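Local structure of putative phosphohydrolase (Shewanella amazonensis, 3M1T) at residues A[128-133]-A[212-217]; A[221-226]-A[241-246]; A[117-122]-A[257-262]; A[12-17]-A[182-187]. The protein is an all-helical HDOD-domain protein of unproven function, related to HD-type phosphodiesterases and possibly a phosphohydrolase or signal transduction protein. All coordinates share one frame; numbering follows the deposited sequence.

Interaction 1 of 4, residues A[128-133]-A[212-217]; sequences PEEAFT and SKLAGM
The all-helical core of this HDOD-family protein is joined here by a helix-helix crossing, in which L214 at the start of helix 213-227 reaches E130 and A131 in the first turns of helix 128-137. The axes of the two short segments come within 10.4 Å with a signed crossing angle of -58°, and the CA atoms of A131 and L214 are the nearest pair. The small methyl of A131 lets the partner helix come near its backbone: L214 CD2 lies 3.6 Å from A131 CA. One turn further on, M217, a selenomethionine, brings its SE to 3.8 Å from A131 CB, so that the two apolar side chains share the alanine.

The other branch of L214 turns to E130. With CG anti to the backbone N (chi1 175°) and the chain extended beyond it, E130 reaches across the leucine, and its CD rests 3.6 Å from L214 CD1. No hydrogen bond spans the segments. S212 is the N-cap of helix 213-227, its OG accepting from A215 N at 3.1 Å, which ties down the helix end that carries L214. The methyl of A131 also meets A121 of helix 103-124. The contact is therefore held by dispersion and shape, with the glutamate contributing its carbon framework while the carboxylate of this partly exposed residue lies beside a methyl that offers it no bond.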
# COMPACT_ATOMS: atom_id res chain seq x y z
N PRO A 128 5.79 4.44 11.76
CA PRO A 128 6.10 4.57 10.33
C PRO A 128 5.88 3.27 9.56
O PRO A 128 5.45 3.30 8.43
CB PRO A 128 7.57 5.03 10.33
CG PRO A 128 7.69 5.77 11.67
CD PRO A 128 6.91 4.88 12.61
N GLU A 129 6.09 2.13 10.22
CA GLU A 129 5.89 0.84 9.58
C GLU A 129 4.40 0.57 9.30
O GLU A 129 4.06 -0.08 8.31
CB GLU A 129 6.52 -0.27 10.39
CG GLU A 129 8.08 -0.26 10.31
CD GLU A 129 8.74 0.88 11.07
OE1 GLU A 129 8.07 1.47 11.95
OE2 GLU A 129 9.93 1.18 10.78
N GLU A 130 3.50 1.09 10.13
CA GLU A 130 2.09 0.97 9.85
C GLU A 130 1.72 1.72 8.57
O GLU A 130 0.95 1.24 7.72
CB GLU A 130 1.26 1.48 11.05
CG GLU A 130 -0.20 1.50 10.80
CD GLU A 130 -0.94 2.41 11.79
OE1 GLU A 130 -0.68 3.66 11.89
OE2 GLU A 130 -1.78 1.83 12.45
N ALA A 131 2.26 2.94 8.41
CA ALA A 131 1.97 3.72 7.22
C ALA A 131 2.55 3.08 5.98
O ALA A 131 1.92 3.07 4.93
CB ALA A 131 2.52 5.17 7.40
N PHE A 132 3.75 2.53 6.10
CA PHE A 132 4.35 1.82 4.97
C PHE A 132 3.41 0.66 4.53
O PHE A 132 3.11 0.48 3.33
CB PHE A 132 5.75 1.28 5.33
CG PHE A 132 6.45 0.65 4.16
CD1 PHE A 132 6.22 -0.66 3.81
CD2 PHE A 132 7.34 1.40 3.41
CE1 PHE A 132 6.87 -1.22 2.68
CE2 PHE A 132 8.03 0.84 2.31
CZ PHE A 132 7.77 -0.46 1.95
N THR A 133 2.92 -0.10 5.51
CA THR A 133 2.06 -1.21 5.18
C THR A 133 0.77 -0.79 4.53
O THR A 133 0.27 -1.43 3.61
CB THR A 133 1.84 -2.12 6.44
OG1 THR A 133 3.10 -2.65 6.84
CG2 THR A 133 0.89 -3.29 6.14
N SER A 212 -9.23 9.68 9.85
CA SER A 212 -8.16 8.67 9.76
C SER A 212 -6.88 9.33 9.24
O SER A 212 -6.80 9.74 8.07
CB SER A 212 -8.54 7.58 8.77
OG SER A 212 -7.43 6.72 8.43
N LYS A 213 -5.88 9.39 10.11
CA LYS A 213 -4.56 9.89 9.65
C LYS A 213 -3.97 9.06 8.51
O LYS A 213 -3.39 9.60 7.58
CB LYS A 213 -3.59 10.02 10.79
CG LYS A 213 -3.98 11.11 11.80
CD LYS A 213 -3.07 11.08 13.04
CE LYS A 213 -3.47 12.25 14.00
NZ LYS A 213 -2.78 12.02 15.31
N LEU A 214 -4.13 7.74 8.58
CA LEU A 214 -3.63 6.91 7.51
C LEU A 214 -4.27 7.22 6.16
O LEU A 214 -3.57 7.25 5.16
CB LEU A 214 -3.77 5.42 7.84
CG LEU A 214 -2.78 4.91 8.86
CD1 LEU A 214 -3.25 3.49 9.27
CD2 LEU A 214 -1.32 4.76 8.25
N ALA A 215 -5.57 7.46 6.12
CA ALA A 215 -6.24 7.83 4.89
C ALA A 215 -5.70 9.17 4.39
O ALA A 215 -5.50 9.29 3.20
CB ALA A 215 -7.76 7.90 5.06
N GLY A 216 -5.47 10.08 5.30
CA GLY A 216 -4.91 11.40 4.93
C GLY A 216 -3.52 11.24 4.34
O GLY A 216 -3.16 11.88 3.33
N MSE A 217 -2.72 10.41 5.00
CA MSE A 217 -1.36 10.10 4.48
C MSE A 217 -1.43 9.50 3.10
O MSE A 217 -0.64 9.87 2.18
CB MSE A 217 -0.58 9.14 5.41
CG MSE A 217 -0.11 9.78 6.71
SE MSE A 217 0.82 8.56 7.81
CE MSE A 217 -0.44 8.32 9.25

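Interaction 2 of 4, residues A[221-226]-A[241-246]; sequences AKQIAA and AQINIL
Q223 and I224 meet I243 from a helical turn held by the backbone bond from A225 N to A221 O, 2.9 Å long. Across the two segments no hydrogen bond forms, and the partners meet through carbon and the flat side of an amide. In Q223 a chi1 of -170° sends the chain away from the backbone N, and it stays extended, which carries the amide across the isoleucine of helix 236-247. I243 CG1 sits 3.7 Å from Q223 CD and 3.8 Å from Q223 NE2, directly over the amide face, while I243 CD1 lies 3.8 Å from Q223 CG. I243 CG2 is nearer the oxygen, 4.0 Å from Q223 OE1.

Glutamine suits this half-covered border: its two methylenes and amide face can lie on an apolar neighbour while its N-H and C=O edges stay suited to water. I224, the next residue, works deeper, with its CG1 4.1 Å from I243 CD1, so the buried isoleucine meets a polar neighbour and an apolar one. Putting an alanine here in place of Q223 would probably strip the cover from I243 CG1 and CD1 and open a gap at the partly exposed border of the contact.

Helices 213-227 and 236-247 are consecutive helices packing on each other in this all-helical chain. I224 also touches W239 and L240 of helix 236-247, and both A221 and I224 pack on I116 of helix 103-124, while I243 meets M220 one turn earlier on helix 213-227.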
# COMPACT_ATOMS: atom_id res chain seq x y z
N ALA A 221 0.24 11.12 -0.15
CA ALA A 221 1.32 10.33 -0.75
C ALA A 221 0.97 9.97 -2.20
O ALA A 221 1.83 10.02 -3.10
CB ALA A 221 1.59 9.08 0.10
N LYS A 222 -0.29 9.61 -2.45
CA LYS A 222 -0.72 9.29 -3.81
C LYS A 222 -0.59 10.46 -4.78
O LYS A 222 -0.19 10.27 -5.92
CB LYS A 222 -2.17 8.80 -3.83
CG LYS A 222 -2.35 7.43 -3.22
CD LYS A 222 -3.81 7.08 -3.12
CE LYS A 222 -4.48 6.86 -4.47
NZ LYS A 222 -5.97 6.74 -4.34
N GLN A 223 -0.98 11.63 -4.30
CA GLN A 223 -0.91 12.85 -5.11
C GLN A 223 0.54 13.22 -5.37
O GLN A 223 0.89 13.59 -6.51
CB GLN A 223 -1.70 13.97 -4.45
CG GLN A 223 -1.84 15.21 -5.41
CD GLN A 223 -2.89 16.22 -5.04
OE1 GLN A 223 -3.73 15.98 -4.17
NE2 GLN A 223 -2.84 17.42 -5.69
N ILE A 224 1.40 13.05 -4.38
CA ILE A 224 2.82 13.36 -4.52
C ILE A 224 3.43 12.43 -5.56
O ILE A 224 4.15 12.86 -6.48
CB ILE A 224 3.56 13.20 -3.17
CG1 ILE A 224 3.11 14.28 -2.14
CG2 ILE A 224 5.06 13.17 -3.37
CD1 ILE A 224 3.69 14.08 -0.74
N ALA A 225 3.09 11.14 -5.44
CA ALA A 225 3.65 10.15 -6.36
C ALA A 225 3.15 10.41 -7.77
O ALA A 225 3.92 10.28 -8.72
CB ALA A 225 3.29 8.71 -5.93
N ALA A 226 1.86 10.71 -7.91
CA ALA A 226 1.24 10.86 -9.23
C ALA A 226 1.75 12.07 -9.99
O ALA A 226 1.97 12.06 -11.22
CB ALA A 226 -0.25 10.96 -9.11
N ALA A 241 2.21 22.11 0.40
CA ALA A 241 1.31 22.86 1.28
C ALA A 241 -0.15 22.73 0.83
O ALA A 241 -1.03 22.54 1.65
CB ALA A 241 1.70 24.36 1.40
N GLN A 242 -0.39 22.77 -0.48
CA GLN A 242 -1.75 22.68 -1.02
C GLN A 242 -2.28 21.28 -0.80
O GLN A 242 -3.45 21.07 -0.47
CB GLN A 242 -1.77 22.95 -2.55
CG GLN A 242 -1.29 24.26 -3.01
CD GLN A 242 -1.24 24.33 -4.54
OE1 GLN A 242 -0.17 24.21 -5.15
NE2 GLN A 242 -2.40 24.53 -5.16
N ILE A 243 -1.39 20.28 -0.93
CA ILE A 243 -1.80 18.89 -0.75
C ILE A 243 -2.14 18.60 0.72
O ILE A 243 -3.12 17.88 1.04
CB ILE A 243 -0.78 17.90 -1.27
CG1 ILE A 243 -0.55 18.06 -2.77
CG2 ILE A 243 -1.27 16.44 -1.04
CD1 ILE A 243 0.60 17.33 -3.33
N ASN A 244 -1.35 19.14 1.63
CA ASN A 244 -1.63 19.07 3.07
C ASN A 244 -3.09 19.48 3.37
O ASN A 244 -3.78 18.78 4.14
CB ASN A 244 -0.70 20.05 3.79
CG ASN A 244 0.14 19.41 4.87
OD1 ASN A 244 0.15 18.14 5.09
ND2 ASN A 244 0.85 20.27 5.58
N ILE A 245 -3.53 20.60 2.79
CA ILE A 245 -4.90 21.10 2.91
C ILE A 245 -5.96 20.20 2.26
O ILE A 245 -7.00 19.94 2.87
CB ILE A 245 -5.04 22.53 2.33
CG1 ILE A 245 -4.27 23.50 3.23
CG2 ILE A 245 -6.49 23.06 2.34
CD1 ILE A 245 -3.98 24.86 2.54
N LEU A 246 -5.74 19.78 1.03
CA LEU A 246 -6.67 18.89 0.34
C LEU A 246 -6.82 17.62 1.18
O LEU A 246 -7.94 17.15 1.37
CB LEU A 246 -6.19 18.50 -1.04

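Interaction 3 of 4, residues A[117-122]-A[257-262]; sequences CQELAK and AEKLAK
The carboxylate of E119 is the flat group of this contact, and the chain of K259 curls over one of its faces. K259 CG lies above the middle of that face, 3.5 Å from E119 CD, and on the same side K259 NZ comes back down to form a salt bridge with E119 OE1 at 2.6 Å. The ammonium meets the oxygen from 39° out of the carboxylate plane, a tilted approach consistent with the lysine arching over the acid. Two bends make the arch, one at chi2 (62°) and one at chi4 (-66°); an extended lysine would probably carry its charge past the glutamate. K259 CE, on the way, stands 3.4 Å from E119 OE1. The second oxygen, OE2, is engaged by R123 in a further salt bridge, so each oxygen of the buried acid has its own cation.

The bridge links the long helix 103-124 of the HDOD domain to the short helix 256-263 near the C-terminus, an interhelical salt bridge between residues far apart in sequence. K122 NZ is 5.1 Å from K259 NZ, adding to the positive charge gathered round the carboxylate, which would probably keep E119 ionised. With an alanine here instead of E119, K259 and R123 would probably both lose their countercharge, and the lysine would be free to swing toward solvent. The same helices also meet helix 213-227 through leucines, L120 against M220 and L260 against I224.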
# COMPACT_ATOMS: atom_id res chain seq x y z
N CYS A 117 4.46 7.60 2.59
CA CYS A 117 3.64 7.52 3.79
C CYS A 117 4.48 7.34 5.09
O CYS A 117 4.20 7.89 6.13
CB CYS A 117 2.70 6.32 3.68
SG CYS A 117 1.31 6.55 2.57
N GLN A 118 5.49 6.49 5.02
CA GLN A 118 6.37 6.25 6.14
C GLN A 118 7.02 7.54 6.66
O GLN A 118 7.16 7.73 7.88
CB GLN A 118 7.44 5.24 5.72
CG GLN A 118 8.22 4.64 6.85
CD GLN A 118 9.12 3.50 6.40
OE1 GLN A 118 9.95 3.66 5.50
NE2 GLN A 118 8.96 2.32 7.03
N GLU A 119 7.45 8.40 5.74
CA GLU A 119 8.03 9.69 6.07
C GLU A 119 6.98 10.61 6.70
O GLU A 119 7.24 11.30 7.67
CB GLU A 119 8.59 10.35 4.81
CG GLU A 119 9.16 11.74 5.04
CD GLU A 119 10.30 11.80 6.06
OE1 GLU A 119 11.04 10.78 6.20
OE2 GLU A 119 10.48 12.88 6.66
N LEU A 120 5.78 10.62 6.12
CA LEU A 120 4.70 11.42 6.71
C LEU A 120 4.41 10.99 8.15
O LEU A 120 4.19 11.82 9.02
CB LEU A 120 3.42 11.34 5.86
CG LEU A 120 3.54 11.76 4.41
CD1 LEU A 120 2.22 11.63 3.65
CD2 LEU A 120 4.12 13.18 4.25
N ALA A 121 4.37 9.67 8.38
CA ALA A 121 4.13 9.13 9.72
C ALA A 121 5.18 9.57 10.74
O ALA A 121 4.89 9.87 11.90
CB ALA A 121 4.08 7.58 9.67
N LYS A 122 6.42 9.56 10.29
CA LYS A 122 7.52 10.03 11.14
C LYS A 122 7.26 11.44 11.60
O LYS A 122 7.45 11.76 12.78
CB LYS A 122 8.82 9.96 10.38
CG LYS A 122 9.41 8.56 10.38
CD LYS A 122 10.65 8.45 9.52
CE LYS A 122 10.92 6.99 9.14
NZ LYS A 122 12.30 6.85 8.60
N ALA A 257 10.04 18.62 1.16
CA ALA A 257 10.36 18.53 -0.26
C ALA A 257 11.76 17.96 -0.48
O ALA A 257 11.95 17.11 -1.37
CB ALA A 257 10.22 19.91 -0.99
N GLU A 258 12.72 18.41 0.32
CA GLU A 258 14.11 17.96 0.18
C GLU A 258 14.21 16.46 0.46
O GLU A 258 14.87 15.71 -0.29
CB GLU A 258 15.03 18.76 1.11
CG GLU A 258 15.76 19.95 0.43
CD GLU A 258 16.86 19.50 -0.51
N LYS A 259 13.51 16.03 1.51
CA LYS A 259 13.51 14.61 1.93
C LYS A 259 12.86 13.75 0.87
O LYS A 259 13.38 12.66 0.55
CB LYS A 259 12.85 14.45 3.29
CG LYS A 259 12.75 13.00 3.82
CD LYS A 259 14.15 12.41 4.02
CE LYS A 259 14.14 11.05 4.74
NZ LYS A 259 13.66 11.15 6.17
N LEU A 260 11.71 14.18 0.35
CA LEU A 260 11.02 13.43 -0.68
C LEU A 260 11.87 13.31 -1.95
O LEU A 260 11.88 12.24 -2.61
CB LEU A 260 9.66 14.03 -1.00
CG LEU A 260 8.66 13.98 0.15
CD1 LEU A 260 7.41 14.77 -0.21
CD2 LEU A 260 8.35 12.53 0.54
N ALA A 261 12.60 14.36 -2.29
CA ALA A 261 13.48 14.31 -3.44
C ALA A 261 14.60 13.29 -3.24
O ALA A 261 15.01 12.60 -4.19
CB ALA A 261 14.07 15.71 -3.73
N LYS A 262 15.13 13.20 -2.02
CA LYS A 262 16.18 12.22 -1.72
C LYS A 262 15.66 10.80 -1.97
O LYS A 262 16.37 9.94 -2.50
CB LYS A 262 16.69 12.36 -0.26
CG LYS A 262 17.60 13.57 0.02
CD LYS A 262 18.26 13.47 1.42

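Interaction 4 of 4, residues A[12-17]-A[182-187]; sequences DELPRL and GALLAQ
L14 pushes its CD1 methyl into a shallow hollow on helix 178-188, the bottom of which is backbone and one wall a leucine branch. The floor is made by L184 O at 4.0 Å and L185 CA at 4.1 Å from L14 CD1, and the wall by L184 CD2, 3.9 Å from the same methyl. A second bump comes the other way: L185 CD1 fits into the corner between L14 and P15, 3.9 Å from P15 CG, 4.0 Å from P15 CD and 4.2 Å from L14 CB.

Both leucines of the helix turn CG to the side opposite their backbone N (chi1 -169° in L184, -177° in L185), and from neighbouring positions they spread like two prongs, with L14 entering between them. Proline suits the loop because its ring is a compact apolar block on a chain that already runs extended; it crosses L185 at about a right angle. L144 of helix 140-148 touches L14, P15 and L185 and extends the apolar patch, while P15 O accepts a hydrogen bond from W189 NE1 just past the helix. This is apolar packing of an extended loop on a helix, by which the segment between helices 5-8 and 19-29 is laid against helix 178-188 within the HDOD domain.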
# COMPACT_ATOMS: atom_id res chain seq x y z
N ASP A 12 -17.14 -13.71 -0.30
CA ASP A 12 -16.80 -15.10 -0.62
C ASP A 12 -16.15 -15.26 -1.98
O ASP A 12 -15.83 -16.37 -2.40
CB ASP A 12 -18.02 -16.00 -0.44
CG ASP A 12 -19.14 -15.69 -1.41
OD1 ASP A 12 -19.02 -14.73 -2.20
OD2 ASP A 12 -20.17 -16.40 -1.34
N GLU A 13 -15.89 -14.15 -2.63
CA GLU A 13 -15.18 -14.15 -3.90
C GLU A 13 -13.73 -13.72 -3.79
O GLU A 13 -12.97 -13.86 -4.74
CB GLU A 13 -15.93 -13.27 -4.89
CG GLU A 13 -17.29 -13.88 -5.21
CD GLU A 13 -18.17 -12.94 -6.03
OE1 GLU A 13 -17.64 -11.97 -6.61
OE2 GLU A 13 -19.39 -13.19 -6.06
N LEU A 14 -13.33 -13.18 -2.65
CA LEU A 14 -12.02 -12.61 -2.54
C LEU A 14 -10.96 -13.71 -2.60
O LEU A 14 -11.23 -14.83 -2.13
CB LEU A 14 -11.85 -11.86 -1.18
CG LEU A 14 -12.72 -10.63 -1.00
CD1 LEU A 14 -12.65 -10.12 0.43
CD2 LEU A 14 -12.29 -9.50 -1.95
N PRO A 15 -9.79 -13.37 -3.05
CA PRO A 15 -8.73 -14.34 -3.05
C PRO A 15 -8.34 -14.74 -1.65
O PRO A 15 -8.37 -13.92 -0.73
CB PRO A 15 -7.59 -13.62 -3.71
CG PRO A 15 -7.87 -12.24 -3.54
CD PRO A 15 -9.34 -12.11 -3.64
N ARG A 16 -7.99 -16.01 -1.53
CA ARG A 16 -7.62 -16.60 -0.26
C ARG A 16 -6.13 -16.80 -0.21
O ARG A 16 -5.51 -17.26 -1.19
CB ARG A 16 -8.30 -17.94 -0.09
CG ARG A 16 -9.68 -17.83 0.55
CD ARG A 16 -9.73 -18.71 1.77
NE ARG A 16 -10.78 -19.70 1.62
CZ ARG A 16 -10.85 -20.83 2.33
NH1 ARG A 16 -9.92 -21.12 3.24
NH2 ARG A 16 -11.85 -21.69 2.11
N LEU A 17 -5.53 -16.46 0.92
CA LEU A 17 -4.12 -16.76 1.14
C LEU A 17 -3.92 -18.25 1.39
O LEU A 17 -4.72 -18.88 2.06
CB LEU A 17 -3.60 -15.97 2.33
CG LEU A 17 -3.62 -14.45 2.16
CD1 LEU A 17 -3.20 -13.82 3.54
CD2 LEU A 17 -2.72 -14.05 0.96
N GLY A 182 -10.54 -2.91 -1.79
CA GLY A 182 -9.19 -3.06 -1.25
C GLY A 182 -9.21 -3.11 0.28
O GLY A 182 -8.47 -3.92 0.89
N ALA A 183 -10.05 -2.31 0.88
CA ALA A 183 -10.20 -2.35 2.32
C ALA A 183 -10.79 -3.69 2.79
O ALA A 183 -10.37 -4.28 3.80
CB ALA A 183 -11.09 -1.18 2.82
N LEU A 184 -11.80 -4.13 2.06
CA LEU A 184 -12.44 -5.44 2.35
C LEU A 184 -11.44 -6.55 2.26
O LEU A 184 -11.48 -7.45 3.13
CB LEU A 184 -13.58 -5.68 1.37
CG LEU A 184 -14.48 -6.83 1.72
CD1 LEU A 184 -15.37 -6.47 2.91
CD2 LEU A 184 -15.33 -7.30 0.51
N LEU A 185 -10.56 -6.54 1.27
CA LEU A 185 -9.48 -7.56 1.13
C LEU A 185 -8.59 -7.48 2.38
O LEU A 185 -8.27 -8.53 2.97
CB LEU A 185 -8.65 -7.35 -0.14
CG LEU A 185 -7.58 -8.41 -0.38
CD1 LEU A 185 -8.23 -9.80 -0.58
CD2 LEU A 185 -6.65 -8.02 -1.49
N ALA A 186 -8.13 -6.29 2.71
CA ALA A 186 -7.23 -6.13 3.87
C ALA A 186 -7.91 -6.66 5.11
O ALA A 186 -7.25 -7.30 5.94
CB ALA A 186 -6.82 -4.67 4.04
N GLN A 187 -9.18 -6.40 5.29
CA GLN A 187 -9.93 -6.89 6.42
C GLN A 187 -9.97 -8.43 6.39
O GLN A 187 -9.72 -9.11 7.41
CB GLN A 187 -11.32 -6.32 6.42
CG GLN A 187 -12.11 -6.64 7.66
CD GLN A 187 -13.45 -5.99 7.60
OE1 GLN A 187 -14.32 -6.45 6.83
NE2 GLN A 187 -13.60 -4.84 8.29

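How the interactions relate
Interactions 1 and 2 are buried contacts with no hydrogen bond across them; interactions 3 and 4 are partly buried. Helix 213-227 serves both 1 and 2. C117 and A121 of helix 103-124, used by interaction 3, pack on A131, and C117 on A221, while I224 meets L260 of helix 256-263. These three thus form one continuous helical cluster. Their chemistry differs: apolar packing with a carboxylate laid on a leucine methyl in 1, an amide face on isoleucine in 2, a salt bridge in 3. Interaction 4, apolar throughout, stands on the opposite side of the chain's centre from 2 and 3, and is the one contact of the four that packs a loop on a helix.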